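RNA-dependent RNA polymerase (Farallon virus, PDB 6DX5) provides, through this N-terminal piece, a viral OTU-type cysteine protease domain linked to deubiquitinase activity, while the full-length protein probably copies viral RNA. Local coordinates at residues 38-43 with 49-54; 120-123 with 127-130; 142-147 with 151-156; 2-7 with 16-21; 80-85 with 106-111. All coordinates share one frame; numbering follows the deposited sequence.

Interaction 1: 38-43 with 49-54; sequences FFRAFA and TEEMWD
R40 of helix 37-47 reaches along W53 to meet E50 and E51, and its side chain can be followed outward atom by atom. CB lies against the CB of E50, and one step on R40 CG rests on W53 CB at 3.7 Å. The chain then runs extended, passing CD beside E50 OE2. At the tip the guanidinium leans over the indole, its plane tilted 32° from the ring, with W53 CD1 over its centre and R40 NH2 3.5 Å from W53 NE1. The carboxylates come to the edge instead. R40 NH1 makes a salt bridge of 2.7 Å to E50 OE2, which lies 23° out of the guanidinium plane, and a longer one of 3.2 Å to E51 OE1, almost in that plane. One nitrogen thus joins two acids while the indole covers one face of the group. E50 OE2 also accepts from the backbone N of K32.

Lower down, A43 CB packs 3.5 Å from W53 N, and F39 CB meets W53 CB at 3.8 Å. The contact closes the turn between helices 37-47 and 53-66; F38, F39 and F42 carry the first helix on toward helix 126-136, and F38 and F42 also meet strand 166-171.

Interaction 2: 120-123 with 127-130; sequences EGYW and DEAE
The phenol ring of Y122 is met by E128 at its edge, with the E128 carboxyl carbon in the ring plane and the carboxylate standing nearly perpendicular to the ring, at 88°. E128 lies over neither face; elsewhere the tyrosine side chain touches Y113 and A117 of helix 103-117. The hydroxyl Y122 OH donates to E128 OE1 over a very short 2.4 Å, a length to be read with caution. Two torsions bring the groups together: Y122 CG stands anti to the backbone N (chi1 179°), and the glutamate folds at chi2 (78°) as the two side chains approach from opposite directions.

The carboxylate has further partners. OE1 is also hydrogen-bonded to Y113 OH, and OE2 to the backbone N of G125. A water donates to E128 OE2 at 2.8 Å and to W123 O at 3.2 Å, so the loop backbone is tied to the same group. Held at both oxygens, E128 should be fixed in its rotation.

Y122 OH and D127 OD2 both hydrogen-bond a hydroxyl of a bound dithiothreitol, probably from the crystallisation liquor. Together with W123 and Y78 they line its pocket, formed where the loop leads into helix 126-136 of the OTU domain.

Interaction 3: 142-147 with 151-156; sequences IWNVNT and VLDVQK
Q155 NE2 donates to N144 OD1 at 2.7 Å, a side-chain bond that runs diagonally from the N144-D153 pair to the I142-Q155 pair. A bend at chi2 (102°) turns the glutamine back toward the asparagine, and the two amides lie nearly parallel, 16° apart. A water completes the bridge, accepting from N144 ND2 at 2.8 Å and donating to Q155 OE1. Close by, D153 OD2 stands only 3.0 Å from N144 OD1; both are acceptors, so this pair is no bond. The other oxygen of D153 is engaged by a salt bridge to R170 of the second subunit.

On the opposite face W143 and V154 pack together. V154 CG2 sits over the six-membered ring of W143, 3.8 Å from its centroid, in a CH-pi contact, and V151 CG2 approaches W143 CE3 as well. The indole NE1 is hydrogen-bonded to N167.

Backbone pairing is antiparallel. I142 N to Q155 O measures 2.7 Å, and Q155 N returns the bond to I142 O. Further on, N144 N reaches D153 O at 3.0 Å while L152 N reaches N144 O at 2.7 Å: two residues, L152 and D153, sit opposite the single N144, which makes a classic beta bulge.

The hairpin sits inside the mixed sheet, with strand 166-171 hydrogen-bonded alongside 140-145, and strand 13-16 alongside 151-157.

Interaction 4: 2-7 with 16-21; sequences EDINWQ and SMVKIA
I4 and W6 meet V18 and S16 where largely irregular chain enters and leaves the first hairpin, S16 closing strand 13-16; the CA atoms of W6 and S16 are 5.1 Å apart. S16 fills the middle of the contact. Its CB lies over the indole of W6, a CH-pi contact 4.0 Å from the centroid of the six-membered ring and shifted toward the rim. I4 CG2 rests over the same face of that ring. From there the isoleucine methyl also reaches V18, with I4 CG2 3.7 Å from V18 CG1, and the two side chains cross at about a right angle.

With OG anti to the serine nitrogen (chi1 -169°), the hydroxyl is turned to N5, and S16 OG donates to N5 O at 3.1 Å. It comes in from above the carbonyl plane, 49° out of it. V18 N adds a weak bond of 3.5 Å to the same S16 OG. On the indole, K156 of strand 151-157 makes a cation-pi contact.

The chemistry is thus mixed: apolar groups of I4 and V18 border the serine hydroxyl while W6 takes its CB, and the hydroxyl's polarity is answered mainly by N5 O. One polar bond and apolar packing join the residues before strand 7-10 to the end of strand 13-16.

Interaction 5: 80-85 with 106-111; sequences YRAENE and TRRGLD
Apolar packing comes first. A82 of helix 72-86 points at the other helix, and its methyl CB lies 3.5 Å from R108 CB. The same A82 CB sits 3.5 Å from the backbone nitrogen of G109, and R108 CG adds a further touch on the methyl. With an alanine facing a glycine the backbones come close: the CA atoms of A82 and G109 are 5.0 Å apart.

The helix axes pass at 7.8 Å and cross at 115°. This is small-residue helix packing, within the OTU domain, between helices 72-86 and 103-117; the chain linking them includes the unmodelled residues 89-101. Beyond the crossing, A82 and E85 also lean on L112, and R108 on I86. On helix 72-86, Y80, R81 and N84 pack on L8 of the second subunit.

The electrostatic part is a salt bridge near the surface. E85 OE1 lies over one face of the R108 guanidinium, 3.2 Å from R108 NH2 and equally near NE. The carboxylate and guanidinium planes are 47° apart, and none of the arginine N-H groups points at the oxygen, so the attraction is one of charge alone. R108 leaves its helix with CG anti to the backbone N (chi1 -168°), then bends twice, at chi2 and chi3, which brings the guanidinium across the extended glutamate nearly at a right angle.

Overall arrangement
Interactions 1 and 2 lie 12 Å apart between centres and touch through F38 CZ and A129 CA at 3.6 Å, with F39 leaning on E128. F38 also reaches the hairpin of interaction 3, its CE2 4.0 Å from I142 CD1, so helix 37-47 links both. Interaction 4 adjoins the other edge of strand 151-157: its centre is 10 Å from that of interaction 3, and V154 O and S16 N make a probable hydrogen bond of 3.2 Å. Interaction 5 stands apart, about 36 Å between centres from interaction 4, across the chain. One of the two dithiothreitol pockets, at interaction 2, draws Y78 from helix 72-86, which carries 80-85 of interaction 5.

Interaction 1: 38-43 with 49-54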
# COMPACT_ATOMS: atom_id res chain seq x y z
N PHE A 38 13.02 6.75 -8.68
CA PHE A 38 11.67 7.34 -8.75
C PHE A 38 11.76 8.81 -9.11
O PHE A 38 11.06 9.28 -10.02
CB PHE A 38 10.88 7.20 -7.44
CG PHE A 38 9.56 7.95 -7.51
CD1 PHE A 38 9.41 9.22 -6.94
CD2 PHE A 38 8.50 7.45 -8.26
CE1 PHE A 38 8.22 9.93 -7.09
CE2 PHE A 38 7.30 8.17 -8.39
CZ PHE A 38 7.18 9.40 -7.83
N PHE A 39 12.60 9.57 -8.41
CA PHE A 39 12.73 10.99 -8.74
C PHE A 39 13.20 11.16 -10.18
O PHE A 39 12.72 12.06 -10.89
CB PHE A 39 13.69 11.69 -7.76
CG PHE A 39 13.25 11.59 -6.32
CD1 PHE A 39 11.95 11.95 -5.95
CD2 PHE A 39 14.12 11.09 -5.34
CE1 PHE A 39 11.51 11.86 -4.60
CE2 PHE A 39 13.70 10.99 -3.99
CZ PHE A 39 12.38 11.38 -3.62
N ARG A 40 14.12 10.28 -10.65
CA ARG A 40 14.64 10.37 -12.02
C ARG A 40 13.57 10.05 -13.06
O ARG A 40 13.49 10.70 -14.12
CB ARG A 40 15.81 9.41 -12.22
CG ARG A 40 17.07 9.81 -11.45
CD ARG A 40 18.18 8.73 -11.58
NE ARG A 40 19.41 9.26 -11.02
CZ ARG A 40 20.25 10.00 -11.73
NH1 ARG A 40 19.99 10.22 -13.04
NH2 ARG A 40 21.32 10.51 -11.17
N ALA A 41 12.77 9.02 -12.79
CA ALA A 41 11.66 8.70 -13.68
C ALA A 41 10.69 9.87 -13.78
O ALA A 41 10.36 10.34 -14.87
CB ALA A 41 10.95 7.42 -13.19
N PHE A 42 10.31 10.44 -12.64
CA PHE A 42 9.36 11.54 -12.73
C PHE A 42 10.04 12.75 -13.38
O PHE A 42 9.48 13.38 -14.28
CB PHE A 42 8.76 11.88 -11.34
CG PHE A 42 7.69 12.92 -11.41
CD1 PHE A 42 6.40 12.59 -11.81
CD2 PHE A 42 7.98 14.25 -11.15
CE1 PHE A 42 5.41 13.58 -11.90
CE2 PHE A 42 7.01 15.25 -11.25
CZ PHE A 42 5.71 14.91 -11.63
N ALA A 43 11.29 13.04 -13.02
CA ALA A 43 11.94 14.18 -13.65
C ALA A 43 12.03 13.98 -15.18
O ALA A 43 11.89 14.94 -15.96
CB ALA A 43 13.32 14.40 -13.02
N THR A 49 14.26 15.60 -18.39
CA THR A 49 15.61 15.13 -18.11
C THR A 49 15.64 14.49 -16.73
O THR A 49 15.09 15.04 -15.77
CB THR A 49 16.64 16.27 -18.18
OG1 THR A 49 17.90 15.73 -17.79
CG2 THR A 49 16.27 17.46 -17.24
N GLU A 50 16.33 13.36 -16.62
CA GLU A 50 16.46 12.75 -15.30
C GLU A 50 17.45 13.52 -14.42
O GLU A 50 17.51 13.28 -13.19
CB GLU A 50 16.78 11.24 -15.50
CG GLU A 50 18.14 10.83 -15.72
CD GLU A 50 18.33 9.25 -15.87
OE1 GLU A 50 18.20 8.65 -17.00
OE2 GLU A 50 18.71 8.64 -14.85
N GLU A 51 18.16 14.50 -14.96
CA GLU A 51 19.07 15.25 -14.10
C GLU A 51 18.37 16.31 -13.24
O GLU A 51 18.97 16.81 -12.29
CB GLU A 51 20.20 15.85 -14.95
CG GLU A 51 21.10 14.70 -15.65
CD GLU A 51 21.54 13.45 -14.72
OE1 GLU A 51 21.34 12.24 -15.09
OE2 GLU A 51 22.14 13.68 -13.62
N MET A 52 17.09 16.59 -13.46
CA MET A 52 16.33 17.38 -12.51
C MET A 52 15.70 16.55 -11.42
O MET A 52 14.75 17.00 -10.75
CB MET A 52 15.32 18.24 -13.26
CG MET A 52 16.01 19.54 -13.82
SD MET A 52 14.73 20.56 -14.57
CE MET A 52 14.01 21.28 -13.06
N TRP A 53 16.21 15.33 -11.19
CA TRP A 53 15.65 14.53 -10.10
C TRP A 53 15.75 15.25 -8.75
O TRP A 53 14.95 14.99 -7.84
CB TRP A 53 16.39 13.16 -9.99
CG TRP A 53 17.82 13.28 -9.57
CD1 TRP A 53 18.92 13.31 -10.42
CD2 TRP A 53 18.35 13.38 -8.22
NE1 TRP A 53 20.07 13.44 -9.68
CE2 TRP A 53 19.75 13.49 -8.34
CE3 TRP A 53 17.77 13.38 -6.95
CZ2 TRP A 53 20.60 13.62 -7.23
CZ3 TRP A 53 18.63 13.54 -5.83
CH2 TRP A 53 20.01 13.64 -5.98
N ASP A 54 16.77 16.08 -8.57
CA ASP A 54 17.02 16.74 -7.29
C ASP A 54 16.01 17.84 -7.04
O ASP A 54 15.59 18.06 -5.88
CB ASP A 54 18.46 17.31 -7.22
CG ASP A 54 18.85 18.16 -8.48
OD1 ASP A 54 18.10 18.19 -9.49
OD2 ASP A 54 19.95 18.79 -8.47

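Interaction 2: 120-123 with 127-130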
# COMPACT_ATOMS: atom_id res chain seq x y z
N GLU A 120 21.30 11.36 1.31
CA GLU A 120 21.57 11.07 -0.10
C GLU A 120 21.21 9.63 -0.46
O GLU A 120 20.90 9.35 -1.62
CB GLU A 120 23.04 11.32 -0.48
CG GLU A 120 23.60 12.68 -0.11
CD GLU A 120 24.21 12.68 1.30
OE1 GLU A 120 23.64 11.99 2.20
OE2 GLU A 120 25.24 13.36 1.53
N GLY A 121 21.28 8.71 0.51
CA GLY A 121 20.96 7.31 0.26
C GLY A 121 19.48 6.95 0.30
O GLY A 121 19.13 5.77 0.20
N TYR A 122 18.60 7.93 0.41
CA TYR A 122 17.18 7.65 0.56
C TYR A 122 16.56 7.17 -0.75
O TYR A 122 16.82 7.70 -1.82
CB TYR A 122 16.46 8.92 1.02
CG TYR A 122 14.95 8.80 1.19
CD1 TYR A 122 14.08 9.48 0.33
CD2 TYR A 122 14.42 8.06 2.23
CE1 TYR A 122 12.73 9.42 0.50
CE2 TYR A 122 13.05 8.00 2.41
CZ TYR A 122 12.22 8.69 1.56
OH TYR A 122 10.86 8.62 1.76
N TRP A 123 15.69 6.17 -0.65
CA TRP A 123 15.00 5.60 -1.78
C TRP A 123 13.62 6.23 -1.92
O TRP A 123 12.67 5.83 -1.23
CB TRP A 123 14.88 4.09 -1.59
CG TRP A 123 16.08 3.36 -2.05
CD1 TRP A 123 17.25 3.21 -1.37
CD2 TRP A 123 16.24 2.65 -3.28
NE1 TRP A 123 18.14 2.46 -2.09
CE2 TRP A 123 17.56 2.09 -3.27
CE3 TRP A 123 15.41 2.42 -4.39
CZ2 TRP A 123 18.07 1.35 -4.33
CZ3 TRP A 123 15.92 1.66 -5.43
CH2 TRP A 123 17.24 1.12 -5.40
N ASP A 127 5.49 7.25 -1.29
CA ASP A 127 5.22 8.35 -0.35
C ASP A 127 5.45 9.68 -1.03
O ASP A 127 4.70 10.63 -0.84
CB ASP A 127 6.11 8.26 0.89
CG ASP A 127 5.70 7.14 1.86
OD1 ASP A 127 4.68 6.41 1.66
OD2 ASP A 127 6.45 7.01 2.85
N GLU A 128 6.45 9.74 -1.89
CA GLU A 128 6.74 10.99 -2.59
C GLU A 128 5.89 11.15 -3.86
O GLU A 128 5.58 12.30 -4.22
CB GLU A 128 8.23 11.10 -2.90
CG GLU A 128 9.10 11.31 -1.63
CD GLU A 128 9.33 10.03 -0.84
OE1 GLU A 128 9.50 10.14 0.42
OE2 GLU A 128 9.35 8.92 -1.48
N ALA A 129 5.48 10.06 -4.54
CA ALA A 129 4.47 10.20 -5.60
C ALA A 129 3.23 10.95 -5.09
O ALA A 129 2.70 11.83 -5.77
CB ALA A 129 4.04 8.83 -6.14
N GLU A 130 2.76 10.62 -3.90
CA GLU A 130 1.61 11.31 -3.37
C GLU A 130 1.90 12.80 -3.20
O GLU A 130 1.03 13.65 -3.47
CB GLU A 130 1.24 10.66 -2.04
CG GLU A 130 0.23 11.42 -1.26
CD GLU A 130 -0.24 10.68 0.01
OE1 GLU A 130 0.54 9.88 0.61
OE2 GLU A 130 -1.45 10.89 0.37
O HOH W 1 9.65 6.37 -0.46

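Interaction 3: 142-147 with 151-156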
# COMPACT_ATOMS: atom_id res chain seq x y z
N ILE A 142 1.39 4.56 -11.10
CA ILE A 142 2.46 3.62 -10.81
C ILE A 142 1.99 2.25 -11.27
O ILE A 142 1.03 1.70 -10.73
CB ILE A 142 2.83 3.57 -9.32
CG1 ILE A 142 3.04 4.97 -8.72
CG2 ILE A 142 4.07 2.68 -9.15
CD1 ILE A 142 4.30 5.57 -9.11
N TRP A 143 2.66 1.68 -12.26
CA TRP A 143 2.31 0.36 -12.76
C TRP A 143 3.31 -0.64 -12.18
O TRP A 143 4.51 -0.57 -12.47
CB TRP A 143 2.36 0.31 -14.30
CG TRP A 143 1.50 1.28 -15.03
CD1 TRP A 143 1.79 2.59 -15.30
CD2 TRP A 143 0.18 1.05 -15.54
NE1 TRP A 143 0.75 3.18 -15.97
CE2 TRP A 143 -0.25 2.25 -16.12
CE3 TRP A 143 -0.66 -0.07 -15.57
CZ2 TRP A 143 -1.52 2.39 -16.73
CZ3 TRP A 143 -1.93 0.05 -16.20
CH2 TRP A 143 -2.35 1.29 -16.73
N ASN A 144 2.83 -1.55 -11.35
CA ASN A 144 3.69 -2.57 -10.79
C ASN A 144 3.69 -3.76 -11.73
O ASN A 144 2.63 -4.36 -11.98
CB ASN A 144 3.21 -2.97 -9.39
CG ASN A 144 3.08 -1.78 -8.46
OD1 ASN A 144 1.96 -1.33 -8.14
ND2 ASN A 144 4.20 -1.21 -8.09
N VAL A 145 4.85 -4.15 -12.21
CA VAL A 145 4.91 -5.21 -13.20
C VAL A 145 5.82 -6.33 -12.73
O VAL A 145 6.67 -6.16 -11.84
CB VAL A 145 5.39 -4.67 -14.53
CG1 VAL A 145 4.47 -3.56 -15.00
CG2 VAL A 145 6.86 -4.22 -14.37
N ASN A 146 5.65 -7.51 -13.35
CA ASN A 146 6.58 -8.58 -13.05
C ASN A 146 7.74 -8.43 -14.03
O ASN A 146 7.85 -7.42 -14.73
CB ASN A 146 5.90 -9.94 -13.10
CG ASN A 146 5.25 -10.18 -14.40
OD1 ASN A 146 5.40 -9.37 -15.31
ND2 ASN A 146 4.51 -11.28 -14.52
N THR A 147 8.61 -9.42 -14.09
CA THR A 147 9.85 -9.20 -14.80
C THR A 147 9.69 -9.27 -16.32
O THR A 147 10.58 -8.79 -17.02
CB THR A 147 10.91 -10.19 -14.31
OG1 THR A 147 10.40 -11.52 -14.47
CG2 THR A 147 11.18 -9.94 -12.78
N VAL A 151 1.36 -6.50 -16.05
CA VAL A 151 0.94 -5.70 -14.90
C VAL A 151 0.44 -6.61 -13.78
O VAL A 151 -0.35 -7.53 -14.01
CB VAL A 151 -0.15 -4.70 -15.31
CG1 VAL A 151 -0.63 -3.91 -14.08
CG2 VAL A 151 0.37 -3.75 -16.34
N LEU A 152 0.91 -6.34 -12.55
CA LEU A 152 0.34 -7.02 -11.39
C LEU A 152 -0.80 -6.19 -10.79
O LEU A 152 -1.87 -6.72 -10.51
CB LEU A 152 1.42 -7.27 -10.31
CG LEU A 152 2.65 -8.10 -10.65
CD1 LEU A 152 3.88 -7.74 -9.78
CD2 LEU A 152 2.27 -9.52 -10.41
N ASP A 153 -0.57 -4.90 -10.57
CA ASP A 153 -1.64 -3.98 -10.22
C ASP A 153 -1.11 -2.57 -10.44
O ASP A 153 0.04 -2.38 -10.84
CB ASP A 153 -2.15 -4.19 -8.78
CG ASP A 153 -1.02 -4.27 -7.77
OD1 ASP A 153 -0.88 -5.33 -7.09
OD2 ASP A 153 -0.26 -3.28 -7.68
N VAL A 154 -1.98 -1.58 -10.24
CA VAL A 154 -1.64 -0.21 -10.60
C VAL A 154 -2.37 0.74 -9.66
O VAL A 154 -3.51 0.48 -9.30
CB VAL A 154 -1.97 0.06 -12.08
CG1 VAL A 154 -3.38 -0.28 -12.37
CG2 VAL A 154 -1.68 1.50 -12.45
N GLN A 155 -1.66 1.78 -9.20
CA GLN A 155 -2.18 2.87 -8.40
C GLN A 155 -2.01 4.18 -9.16
O GLN A 155 -1.10 4.33 -10.00
CB GLN A 155 -1.46 3.02 -7.06
CG GLN A 155 -1.39 1.82 -6.22
CD GLN A 155 -0.02 1.14 -6.30
OE1 GLN A 155 1.04 1.73 -5.91
NE2 GLN A 155 -0.02 -0.09 -6.83
N LYS A 156 -2.86 5.13 -8.80
CA LYS A 156 -2.93 6.44 -9.46
C LYS A 156 -3.14 7.49 -8.36
O LYS A 156 -4.09 7.41 -7.60
CB LYS A 156 -4.08 6.42 -10.46
CG LYS A 156 -4.46 7.69 -11.22
CD LYS A 156 -5.44 7.24 -12.31
CE LYS A 156 -6.85 7.82 -12.23
NZ LYS A 156 -6.92 9.23 -11.80
O HOH W 2 4.00 0.48 -5.90

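Interaction 4: 2-7 with 16-21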
# COMPACT_ATOMS: atom_id res chain seq x y z
N GLU A 2 -9.15 0.22 -22.98
CA GLU A 2 -8.93 1.66 -22.89
C GLU A 2 -9.49 2.28 -21.59
O GLU A 2 -8.77 2.99 -20.88
CB GLU A 2 -9.55 2.37 -24.11
CG GLU A 2 -9.63 3.91 -24.00
CD GLU A 2 -11.04 4.43 -23.69
OE1 GLU A 2 -11.99 4.10 -24.44
OE2 GLU A 2 -11.19 5.18 -22.69
N ASP A 3 -10.78 2.03 -21.31
CA ASP A 3 -11.47 2.63 -20.16
C ASP A 3 -11.28 1.75 -18.93
O ASP A 3 -11.74 0.61 -18.88
CB ASP A 3 -12.97 2.81 -20.45
CG ASP A 3 -13.33 4.24 -20.86
OD1 ASP A 3 -12.41 5.05 -21.15
OD2 ASP A 3 -14.54 4.56 -20.88
N ILE A 4 -10.60 2.31 -17.94
CA ILE A 4 -10.26 1.63 -16.69
C ILE A 4 -11.16 2.15 -15.59
O ILE A 4 -11.41 3.36 -15.50
CB ILE A 4 -8.77 1.88 -16.34
CG1 ILE A 4 -7.86 1.44 -17.49
CG2 ILE A 4 -8.42 1.27 -14.98
CD1 ILE A 4 -6.57 2.24 -17.54
N ASN A 5 -11.65 1.25 -14.73
CA ASN A 5 -12.47 1.67 -13.61
C ASN A 5 -11.60 1.73 -12.36
O ASN A 5 -11.04 0.72 -11.91
CB ASN A 5 -13.71 0.79 -13.45
CG ASN A 5 -13.51 -0.37 -12.51
OD1 ASN A 5 -13.78 -0.26 -11.30
ND2 ASN A 5 -13.03 -1.48 -13.04
N TRP A 6 -11.44 2.93 -11.84
CA TRP A 6 -10.58 3.22 -10.71
C TRP A 6 -11.41 3.16 -9.43
O TRP A 6 -12.52 3.70 -9.39
CB TRP A 6 -9.97 4.61 -10.90
CG TRP A 6 -9.02 4.67 -12.05
CD1 TRP A 6 -9.23 5.23 -13.30
CD2 TRP A 6 -7.69 4.15 -12.07
NE1 TRP A 6 -8.11 5.08 -14.09
CE2 TRP A 6 -7.14 4.43 -13.36
CE3 TRP A 6 -6.89 3.50 -11.11
CZ2 TRP A 6 -5.84 4.05 -13.72
CZ3 TRP A 6 -5.62 3.10 -11.48
CH2 TRP A 6 -5.10 3.37 -12.79
N GLN A 7 -10.88 2.49 -8.41
CA GLN A 7 -11.51 2.41 -7.10
C GLN A 7 -10.78 3.34 -6.15
O GLN A 7 -9.54 3.30 -6.08
CB GLN A 7 -11.47 0.98 -6.54
CG GLN A 7 -12.22 -0.04 -7.39
CD GLN A 7 -13.73 0.22 -7.44
OE1 GLN A 7 -14.44 0.08 -6.43
NE2 GLN A 7 -14.22 0.64 -8.61
N SER A 16 -6.70 -0.08 -9.41
CA SER A 16 -7.41 -0.79 -10.45
C SER A 16 -6.76 -2.15 -10.66
O SER A 16 -5.54 -2.32 -10.50
CB SER A 16 -7.44 0.02 -11.74
OG SER A 16 -8.35 -0.56 -12.65
N MET A 17 -7.59 -3.13 -11.00
CA MET A 17 -7.11 -4.46 -11.34
C MET A 17 -7.14 -4.71 -12.84
O MET A 17 -7.18 -5.86 -13.27
CB MET A 17 -7.90 -5.52 -10.57
CG MET A 17 -9.30 -5.10 -10.10
SD MET A 17 -9.99 -6.28 -8.89
CE MET A 17 -9.17 -5.76 -7.39
N VAL A 18 -7.13 -3.64 -13.63
CA VAL A 18 -6.96 -3.78 -15.06
C VAL A 18 -5.62 -4.45 -15.34
O VAL A 18 -4.59 -4.10 -14.75
CB VAL A 18 -7.08 -2.40 -15.75
CG1 VAL A 18 -5.93 -1.41 -15.31
CG2 VAL A 18 -7.13 -2.57 -17.27
N LYS A 19 -5.62 -5.44 -16.23
CA LYS A 19 -4.44 -6.25 -16.48
C LYS A 19 -4.06 -6.10 -17.94
O LYS A 19 -4.87 -6.38 -18.84
CB LYS A 19 -4.67 -7.71 -16.07
CG LYS A 19 -4.87 -7.81 -14.53
CD LYS A 19 -4.12 -8.95 -13.86
CE LYS A 19 -4.66 -10.30 -14.34
NZ LYS A 19 -3.93 -11.47 -13.79
N ILE A 20 -2.85 -5.65 -18.16
CA ILE A 20 -2.35 -5.26 -19.47
C ILE A 20 -0.92 -5.77 -19.59
O ILE A 20 -0.30 -6.21 -18.62
CB ILE A 20 -2.44 -3.73 -19.62
CG1 ILE A 20 -3.89 -3.28 -19.71
CG2 ILE A 20 -1.85 -3.27 -20.87
CD1 ILE A 20 -4.03 -1.76 -19.65
N ALA A 21 -0.43 -5.81 -20.83
CA ALA A 21 0.99 -5.82 -21.13
C ALA A 21 1.43 -4.37 -21.39
O ALA A 21 0.97 -3.74 -22.35
CB ALA A 21 1.25 -6.69 -22.36

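Interaction 5: 80-85 with 106-111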
# COMPACT_ATOMS: atom_id res chain seq x y z
N TYR A 80 3.43 7.79 13.74
CA TYR A 80 3.39 6.71 14.70
C TYR A 80 4.74 6.52 15.36
O TYR A 80 4.81 6.30 16.58
CB TYR A 80 2.89 5.41 14.06
CG TYR A 80 2.66 4.38 15.15
CD1 TYR A 80 1.62 4.55 16.06
CD2 TYR A 80 3.50 3.29 15.31
CE1 TYR A 80 1.41 3.63 17.09
CE2 TYR A 80 3.30 2.37 16.33
CZ TYR A 80 2.26 2.54 17.21
OH TYR A 80 2.06 1.63 18.25
N ARG A 81 5.84 6.64 14.60
CA ARG A 81 7.15 6.46 15.22
C ARG A 81 7.48 7.58 16.19
O ARG A 81 8.13 7.33 17.21
CB ARG A 81 8.24 6.37 14.17
CG ARG A 81 7.99 5.27 13.21
CD ARG A 81 9.22 4.97 12.51
NE ARG A 81 8.95 4.01 11.48
CZ ARG A 81 9.82 3.66 10.56
NH1 ARG A 81 11.02 4.22 10.58
NH2 ARG A 81 9.49 2.75 9.65
N ALA A 82 7.08 8.81 15.86
CA ALA A 82 7.26 9.92 16.79
C ALA A 82 6.54 9.66 18.10
O ALA A 82 7.12 9.84 19.18
CB ALA A 82 6.77 11.21 16.16
N GLU A 83 5.28 9.22 18.05
CA GLU A 83 4.51 9.07 19.28
C GLU A 83 5.00 7.90 20.14
O GLU A 83 4.69 7.87 21.33
CB GLU A 83 3.02 8.91 18.98
CG GLU A 83 2.52 7.50 18.91
CD GLU A 83 1.02 7.42 19.13
OE1 GLU A 83 0.53 6.38 19.64
OE2 GLU A 83 0.35 8.42 18.81
N ASN A 84 5.75 6.95 19.58
CA ASN A 84 6.40 5.93 20.39
C ASN A 84 7.79 6.34 20.84
O ASN A 84 8.28 5.81 21.84
CB ASN A 84 6.47 4.60 19.64
CG ASN A 84 5.18 3.86 19.71
OD1 ASN A 84 5.16 2.65 19.95
ND2 ASN A 84 4.07 4.58 19.55
N GLU A 85 8.44 7.27 20.15
CA GLU A 85 9.64 7.89 20.69
C GLU A 85 9.32 8.68 21.96
O GLU A 85 10.08 8.65 22.95
CB GLU A 85 10.26 8.79 19.64
CG GLU A 85 11.77 8.78 19.59
CD GLU A 85 12.29 9.60 18.41
OE1 GLU A 85 11.92 10.79 18.29
OE2 GLU A 85 13.04 9.03 17.58
N THR A 106 2.86 15.19 15.66
CA THR A 106 2.98 15.33 14.21
C THR A 106 4.16 16.21 13.83
O THR A 106 4.79 15.97 12.81
CB THR A 106 1.67 15.86 13.62
OG1 THR A 106 1.43 17.18 14.11
CG2 THR A 106 0.53 14.97 14.03
N ARG A 107 4.53 17.20 14.65
CA ARG A 107 5.75 17.94 14.37
C ARG A 107 6.98 17.04 14.46
O ARG A 107 7.88 17.11 13.61
CB ARG A 107 5.88 19.10 15.35
CG ARG A 107 6.86 20.12 14.88
CD ARG A 107 6.65 21.37 15.64
NE ARG A 107 5.21 21.63 15.81
CZ ARG A 107 4.68 22.11 16.92
NH1 ARG A 107 5.46 22.38 17.96
NH2 ARG A 107 3.36 22.31 17.00
N ARG A 108 7.05 16.21 15.49
CA ARG A 108 8.12 15.22 15.56
C ARG A 108 8.08 14.27 14.37
O ARG A 108 9.14 13.86 13.87
CB ARG A 108 8.02 14.43 16.87
CG ARG A 108 9.25 13.61 17.11
CD ARG A 108 10.29 14.57 17.54
NE ARG A 108 11.22 13.94 18.47
CZ ARG A 108 10.95 13.65 19.75
NH1 ARG A 108 9.75 13.96 20.28
NH2 ARG A 108 11.89 13.06 20.49
N GLY A 109 6.88 13.86 13.92
CA GLY A 109 6.79 12.90 12.83
C GLY A 109 7.39 13.45 11.56
O GLY A 109 8.16 12.77 10.86
N LEU A 110 7.08 14.70 11.25
CA LEU A 110 7.66 15.33 10.07
C LEU A 110 9.17 15.41 10.18
O LEU A 110 9.88 15.12 9.21
CB LEU A 110 7.04 16.71 9.87
CG LEU A 110 7.81 17.57 8.88
CD1 LEU A 110 7.64 16.98 7.49
CD2 LEU A 110 7.29 19.04 8.96
N ASP A 111 9.69 15.79 11.35
CA ASP A 111 11.15 15.85 11.52
C ASP A 111 11.81 14.48 11.34
O ASP A 111 12.90 14.39 10.76
CB ASP A 111 11.53 16.46 12.88
CG ASP A 111 11.04 17.92 13.05
OD1 ASP A 111 10.71 18.29 14.20
OD2 ASP A 111 10.97 18.70 12.06